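Local coordinates for protein F2 like fibronectin-binding protein (Streptococcus pneumoniae, PDB 5A0N) that probably serves as a surface adhesin of this Gram-positive pathogen, its N-terminal domain belonging to the internal-thioester class that mediates covalent binding to the host, at residues G17-S30 with F63-L77. Sequence-based numbering, arbitrary orientation. Where two conformers were deposited one is given.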
loop_
_atom_site.group_PDB
_atom_site.type_symbol
_atom_site.label_atom_id
_atom_site.label_comp_id
_atom_site.label_asym_id
_atom_site.label_seq_id
_atom_site.Cartn_x
_atom_site.Cartn_y
_atom_site.Cartn_z
ATOM N N GLY A 17 -9.471 -0.520 -19.005
ATOM C CA GLY A 17 -8.175 -0.222 -18.419
ATOM C C GLY A 17 -8.202 0.688 -17.200
ATOM O O GLY A 17 -7.137 1.084 -16.736
ATOM N N LYS A 18 -9.400 0.996 -16.680
ATOM C CA LYS A 18 -9.523 1.873 -15.520
ATOM C C LYS A 18 -9.949 1.112 -14.270
ATOM O O LYS A 18 -10.711 0.151 -14.327
ATOM C CB LYS A 18 -10.517 3.023 -15.777
ATOM C CG LYS A 18 -10.215 3.875 -17.006
ATOM C CD LYS A 18 -8.820 4.507 -16.937
ATOM C CE LYS A 18 -8.520 5.421 -18.097
ATOM N NZ LYS A 18 -9.229 6.674 -17.873
ATOM N N TYR A 19 -9.417 1.573 -13.144
ATOM C CA TYR A 19 -9.567 0.925 -11.849
ATOM C C TYR A 19 -9.887 1.955 -10.777
ATOM O O TYR A 19 -9.459 3.121 -10.882
ATOM C CB TYR A 19 -8.264 0.178 -11.478
ATOM C CG TYR A 19 -7.906 -0.911 -12.478
ATOM C CD1 TYR A 19 -7.210 -0.605 -13.636
ATOM C CD2 TYR A 19 -8.311 -2.233 -12.298
ATOM C CE1 TYR A 19 -6.935 -1.547 -14.595
ATOM C CE2 TYR A 19 -8.007 -3.215 -13.230
ATOM C CZ TYR A 19 -7.344 -2.860 -14.392
ATOM O OH TYR A 19 -7.133 -3.865 -15.305
ATOM N N TYR A 20 -10.603 1.511 -9.744
ATOM C CA TYR A 20 -10.957 2.312 -8.584
ATOM C C TYR A 20 -10.316 1.664 -7.360
ATOM O O TYR A 20 -9.897 0.507 -7.411
ATOM C CB TYR A 20 -12.471 2.374 -8.366
ATOM C CG TYR A 20 -13.311 2.767 -9.556
ATOM C CD1 TYR A 20 -12.878 3.682 -10.521
ATOM C CD2 TYR A 20 -14.571 2.241 -9.705
ATOM C CE1 TYR A 20 -13.702 4.085 -11.554
ATOM C CE2 TYR A 20 -15.395 2.608 -10.727
ATOM C CZ TYR A 20 -14.974 3.541 -11.667
ATOM O OH TYR A 20 -15.791 3.911 -12.697
ATOM N N SER A 21 -10.266 2.403 -6.249
ATOM C CA SER A 21 -9.833 1.812 -4.991
ATOM C C SER A 21 -10.842 2.075 -3.879
ATOM O O SER A 21 -11.484 3.142 -3.794
ATOM C CB SER A 21 -8.472 2.335 -4.569
ATOM O OG SER A 21 -8.053 1.816 -3.327
ATOM N N LEU A 22 -10.956 1.094 -2.987
ATOM C CA LEU A 22 -11.803 1.188 -1.814
ATOM C C LEU A 22 -11.206 2.097 -0.750
ATOM O O LEU A 22 -11.904 2.469 0.217
ATOM C CB LEU A 22 -12.080 -0.196 -1.231
ATOM C CG LEU A 22 -12.698 -1.201 -2.203
ATOM C CD1 LEU A 22 -13.041 -2.493 -1.490
ATOM C CD2 LEU A 22 -13.941 -0.648 -2.927
ATOM N N GLY A 23 -9.940 2.483 -0.892
ATOM C CA GLY A 23 -9.340 3.419 0.018
ATOM C C GLY A 23 -8.632 2.809 1.185
ATOM O O GLY A 23 -8.588 1.583 1.335
ATOM N N GLN A 24 -8.085 3.678 2.027
ATOM C CA GLN A 24 -7.403 3.256 3.249
ATOM C C GLN A 24 -8.474 3.176 4.353
ATOM O O GLN A 24 -9.123 2.125 4.480
ATOM C CB GLN A 24 -6.211 4.152 3.569
ATOM C CG GLN A 24 -5.395 3.557 4.701
ATOM C CD GLN A 24 -4.272 4.411 5.222
ATOM O OE1 GLN A 24 -4.210 5.610 4.972
ATOM N NE2 GLN A 24 -3.343 3.758 5.937
ATOM N N ILE A 25 -8.711 4.237 5.123
ATOM C CA ILE A 25 -9.847 4.226 6.046
ATOM C C ILE A 25 -10.950 5.039 5.373
ATOM O O ILE A 25 -10.830 6.259 5.209
ATOM C CB ILE A 25 -9.542 4.789 7.437
ATOM C CG1 ILE A 25 -8.416 4.011 8.083
ATOM C CG2 ILE A 25 -10.792 4.737 8.329
ATOM C CD1 ILE A 25 -8.010 4.503 9.463
ATOM N N GLU A 26 -11.967 4.329 4.857
ATOM C CA GLU A 26 -13.049 4.988 4.108
ATOM C C GLU A 26 -14.334 4.220 4.348
ATOM O O GLU A 26 -14.349 3.017 4.582
ATOM C CB GLU A 26 -12.802 5.037 2.609
ATOM C CG GLU A 26 -11.554 5.775 2.141
ATOM C CD GLU A 26 -11.581 7.262 2.310
ATOM O OE1 GLU A 26 -12.652 7.839 2.594
ATOM O OE2 GLU A 26 -10.528 7.888 2.111
ATOM N N LYS A 27 -15.438 4.931 4.215
ATOM C CA LYS A 27 -16.752 4.306 4.131
ATOM C C LYS A 27 -16.947 3.679 2.763
ATOM O O LYS A 27 -16.603 4.286 1.737
ATOM C CB LYS A 27 -17.820 5.364 4.347
ATOM C CG LYS A 27 -17.796 6.055 5.684
ATOM C CD LYS A 27 -18.893 7.095 5.787
ATOM C CE LYS A 27 -18.911 7.825 7.103
ATOM N NZ LYS A 27 -20.022 8.825 7.113
ATOM N N LEU A 28 -17.500 2.470 2.730
ATOM C CA LEU A 28 -18.056 1.942 1.482
ATOM C C LEU A 28 -19.422 2.550 1.200
ATOM O O LEU A 28 -19.777 2.746 0.042
ATOM C CB LEU A 28 -18.123 0.418 1.441
ATOM C CG LEU A 28 -16.865 -0.269 0.898
ATOM C CD1 LEU A 28 -15.665 0.031 1.784
ATOM C CD2 LEU A 28 -17.096 -1.774 0.766
ATOM N N TYR A 29 -20.172 2.854 2.267
ATOM C CA TYR A 29 -21.502 3.475 2.143
ATOM C C TYR A 29 -21.554 4.587 3.175
ATOM O O TYR A 29 -21.132 4.412 4.333
ATOM C CB TYR A 29 -22.619 2.417 2.330
ATOM C CG TYR A 29 -22.518 1.359 1.292
ATOM C CD1 TYR A 29 -22.965 1.566 0.003
ATOM C CD2 TYR A 29 -21.827 0.179 1.563
ATOM C CE1 TYR A 29 -22.774 0.616 -0.977
ATOM C CE2 TYR A 29 -21.634 -0.769 0.584
ATOM C CZ TYR A 29 -22.123 -0.560 -0.685
ATOM O OH TYR A 29 -21.937 -1.520 -1.651
ATOM N N SER A 30 -22.059 5.740 2.749
ATOM C CA SER A 30 -21.917 6.974 3.511
ATOM C C SER A 30 -22.650 7.009 4.851
ATOM O O SER A 30 -22.283 7.812 5.707
ATOM C CB SER A 30 -22.318 8.181 2.688
ATOM O OG SER A 30 -23.650 8.059 2.197
ATOM N N PHE A 63 -6.232 10.917 -1.575
ATOM C CA PHE A 63 -6.386 9.465 -1.431
ATOM C C PHE A 63 -7.665 9.031 -2.123
ATOM O O PHE A 63 -8.679 9.740 -2.071
ATOM C CB PHE A 63 -6.466 9.064 0.043
ATOM C CG PHE A 63 -5.160 9.070 0.803
ATOM C CD1 PHE A 63 -4.053 9.844 0.433
ATOM C CD2 PHE A 63 -5.046 8.299 1.938
ATOM C CE1 PHE A 63 -2.918 9.831 1.200
ATOM C CE2 PHE A 63 -3.926 8.291 2.696
ATOM C CZ PHE A 63 -2.867 9.080 2.338
ATOM N N PRO A 64 -7.640 7.851 -2.727
ATOM C CA PRO A 64 -8.822 7.373 -3.461
ATOM C C PRO A 64 -9.876 6.763 -2.560
ATOM O O PRO A 64 -9.593 6.310 -1.451
ATOM C CB PRO A 64 -8.231 6.324 -4.406
ATOM C CG PRO A 64 -7.113 5.746 -3.569
ATOM C CD PRO A 64 -6.510 6.923 -2.856
ATOM N N SER A 65 -11.105 6.733 -3.076
ATOM C CA SER A 65 -12.198 6.125 -2.325
ATOM C C SER A 65 -13.312 5.742 -3.297
ATOM O O SER A 65 -13.261 6.042 -4.482
ATOM C CB SER A 65 -12.728 7.107 -1.269
ATOM O OG SER A 65 -13.239 8.302 -1.865
ATOM N N PHE A 66 -14.289 5.034 -2.747
ATOM C CA PHE A 66 -15.395 4.480 -3.537
ATOM C C PHE A 66 -16.674 4.508 -2.707
ATOM O O PHE A 66 -17.499 3.583 -2.775
ATOM C CB PHE A 66 -15.044 3.072 -4.010
ATOM C CG PHE A 66 -15.945 2.519 -5.098
ATOM C CD1 PHE A 66 -16.127 3.203 -6.287
ATOM C CD2 PHE A 66 -16.579 1.305 -4.945
ATOM C CE1 PHE A 66 -16.928 2.699 -7.299
ATOM C CE2 PHE A 66 -17.382 0.776 -5.964
ATOM C CZ PHE A 66 -17.552 1.490 -7.135
ATOM N N THR A 67 -16.875 5.568 -1.949
ATOM C CA THR A 67 -18.054 5.648 -1.104
ATOM C C THR A 67 -19.339 5.753 -1.948
ATOM O O THR A 67 -19.382 6.527 -2.894
ATOM C CB THR A 67 -17.923 6.854 -0.164
ATOM O OG1 THR A 67 -16.676 6.773 0.554
ATOM C CG2 THR A 67 -19.086 6.921 0.802
ATOM N N ASP A 68 -20.351 4.961 -1.589
ATOM C CA ASP A 68 -21.609 4.950 -2.322
ATOM C C ASP A 68 -21.377 4.635 -3.797
ATOM O O ASP A 68 -22.150 5.044 -4.672
ATOM C CB ASP A 68 -22.401 6.263 -2.158
ATOM C CG ASP A 68 -22.824 6.524 -0.735
ATOM O OD1 ASP A 68 -22.893 5.553 0.063
ATOM O OD2 ASP A 68 -23.132 7.712 -0.409
ATOM N N GLU A 69 -20.345 3.845 -4.072
ATOM C CA GLU A 69 -19.986 3.475 -5.452
ATOM C C GLU A 69 -19.708 4.662 -6.353
ATOM O O GLU A 69 -19.843 4.575 -7.578
ATOM C CB GLU A 69 -21.006 2.500 -6.041
ATOM C CG GLU A 69 -21.199 1.283 -5.158
ATOM C CD GLU A 69 -21.527 0.015 -5.888
ATOM O OE1 GLU A 69 -20.597 -0.687 -6.371
ATOM O OE2 GLU A 69 -22.716 -0.257 -5.963
ATOM N N LYS A 70 -19.211 5.744 -5.774
ATOM C CA LYS A 70 -18.816 6.931 -6.550
ATOM C C LYS A 70 -17.287 6.985 -6.461
ATOM O O LYS A 70 -16.718 7.221 -5.405
ATOM C CB LYS A 70 -19.423 8.216 -5.961
ATOM C CG LYS A 70 -20.936 8.246 -5.795
ATOM C CD LYS A 70 -21.687 8.054 -7.092
ATOM C CE LYS A 70 -23.224 7.934 -6.917
ATOM N NZ LYS A 70 -23.655 6.505 -6.605
ATOM N N PRO A 71 -16.598 6.772 -7.577
ATOM C CA PRO A 71 -15.130 6.747 -7.479
ATOM C C PRO A 71 -14.564 8.144 -7.284
ATOM O O PRO A 71 -14.993 9.093 -7.906
ATOM C CB PRO A 71 -14.700 6.187 -8.838
ATOM C CG PRO A 71 -15.819 6.569 -9.770
ATOM C CD PRO A 71 -17.073 6.496 -8.940
ATOM N N LYS A 72 -13.559 8.227 -6.416
ATOM C CA LYS A 72 -12.658 9.392 -6.349
ATOM C C LYS A 72 -11.287 8.779 -6.502
ATOM O O LYS A 72 -10.844 8.012 -5.656
ATOM C CB LYS A 72 -12.802 10.160 -5.023
ATOM C CG LYS A 72 -14.139 10.925 -4.898
ATOM C CD LYS A 72 -14.146 12.159 -5.806
ATOM C CE LYS A 72 -15.390 13.023 -5.672
ATOM N NZ LYS A 72 -15.492 13.981 -6.826
ATOM N N GLY A 73 -10.614 9.132 -7.594
ATOM C CA GLY A 73 -9.311 8.550 -7.931
ATOM C C GLY A 73 -9.472 7.378 -8.841
ATOM O O GLY A 73 -9.909 6.305 -8.410
ATOM N N ILE A 74 -9.094 7.573 -10.101
ATOM C CA ILE A 74 -9.258 6.570 -11.126
ATOM C C ILE A 74 -7.871 6.295 -11.690
ATOM O O ILE A 74 -7.088 7.227 -11.915
ATOM C CB ILE A 74 -10.240 7.061 -12.209
ATOM C CG1 ILE A 74 -11.606 7.382 -11.582
ATOM C CG2 ILE A 74 -10.393 6.003 -13.295
ATOM C CD1 ILE A 74 -12.611 7.969 -12.538
ATOM N N TYR A 75 -7.573 5.016 -11.874
ATOM C CA TYR A 75 -6.220 4.547 -12.160
ATOM C C TYR A 75 -6.135 3.704 -13.404
ATOM O O TYR A 75 -7.078 3.029 -13.788
ATOM C CB TYR A 75 -5.705 3.715 -10.973
ATOM C CG TYR A 75 -5.559 4.473 -9.701
ATOM C CD1 TYR A 75 -6.623 4.662 -8.837
ATOM C CD2 TYR A 75 -4.360 5.069 -9.355
ATOM C CE1 TYR A 75 -6.481 5.418 -7.692
ATOM C CE2 TYR A 75 -4.208 5.804 -8.198
ATOM C CZ TYR A 75 -5.294 5.999 -7.369
ATOM O OH TYR A 75 -5.198 6.726 -6.224
ATOM N N THR A 76 -4.947 3.726 -14.026
ATOM C CA THR A 76 -4.539 2.732 -15.004
ATOM C C THR A 76 -3.460 1.842 -14.392
ATOM O O THR A 76 -2.838 2.191 -13.401
ATOM C CB THR A 76 -4.045 3.351 -16.332
ATOM O OG1 THR A 76 -2.983 4.247 -16.048
ATOM C CG2 THR A 76 -5.147 4.103 -17.045
ATOM N N LEU A 77 -3.285 0.678 -14.986
ATOM C CA LEU A 77 -2.403 -0.364 -14.462
ATOM C C LEU A 77 -1.156 -0.547 -15.312
ATOM O O LEU A 77 -1.252 -0.689 -16.529
ATOM C CB LEU A 77 -3.180 -1.692 -14.405
ATOM C CG LEU A 77 -2.407 -2.962 -14.079
ATOM C CD1 LEU A 77 -1.772 -2.934 -12.713
ATOM C CD2 LEU A 77 -3.318 -4.156 -14.180
HETATM O O HOH W 1 -4.792 -0.101 -17.363
HETATM O O HOH W 2 -11.351 5.014 -6.524
HETATM O O HOH W 3 -14.444 3.659 -0.259
HETATM O O HOH W 4 -8.393 6.397 1.095
HETATM O O HOH W 5 -18.849 1.335 -2.215
HETATM O O HOH W 6 -23.476 -1.464 -3.691
#
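P71 packs alongside Y20, its CB over the middle of one face of the tyrosine ring, 3.6 Å from the ring centroid, a CH-pi contact. F66 closes on the same ring at another position, its CE1 3.4 Å from Y20 CD2, with the two planes inclined at 31° in an oblique aromatic pair. F66 reaches there because its CG is anti to the backbone N (chi1 -166°); L22 CD2 also packs against it, and H47 meets its ring edge-to-face. Next to this tight apolar patch, Y19 and Y75 pair their backbones through two hydrogen bonds, Y19 N to Y75 O (2.8 Å) and Y75 N to Y19 O (2.9 Å).

The other end is polar and more open. D68 grips S30 with both carboxylate oxygens: OD2 takes the S30 OG proton on its syn lone pair (2.7 Å), while OD1 accepts S30 N from 34° out of the carboxylate plane. T67 OG1 donates to K27 O, and D68 N to L28 O. Between these ends water does much of the joining; one molecule accepts from F66 N and donates to L22 O and K27 O.

The outermost strands 19-21 of a three-stranded and 75-78 of a four-stranded antiparallel sheet are thus joined edge to edge through one isolated antiparallel hydrogen-bonded pair, a single beta bridge.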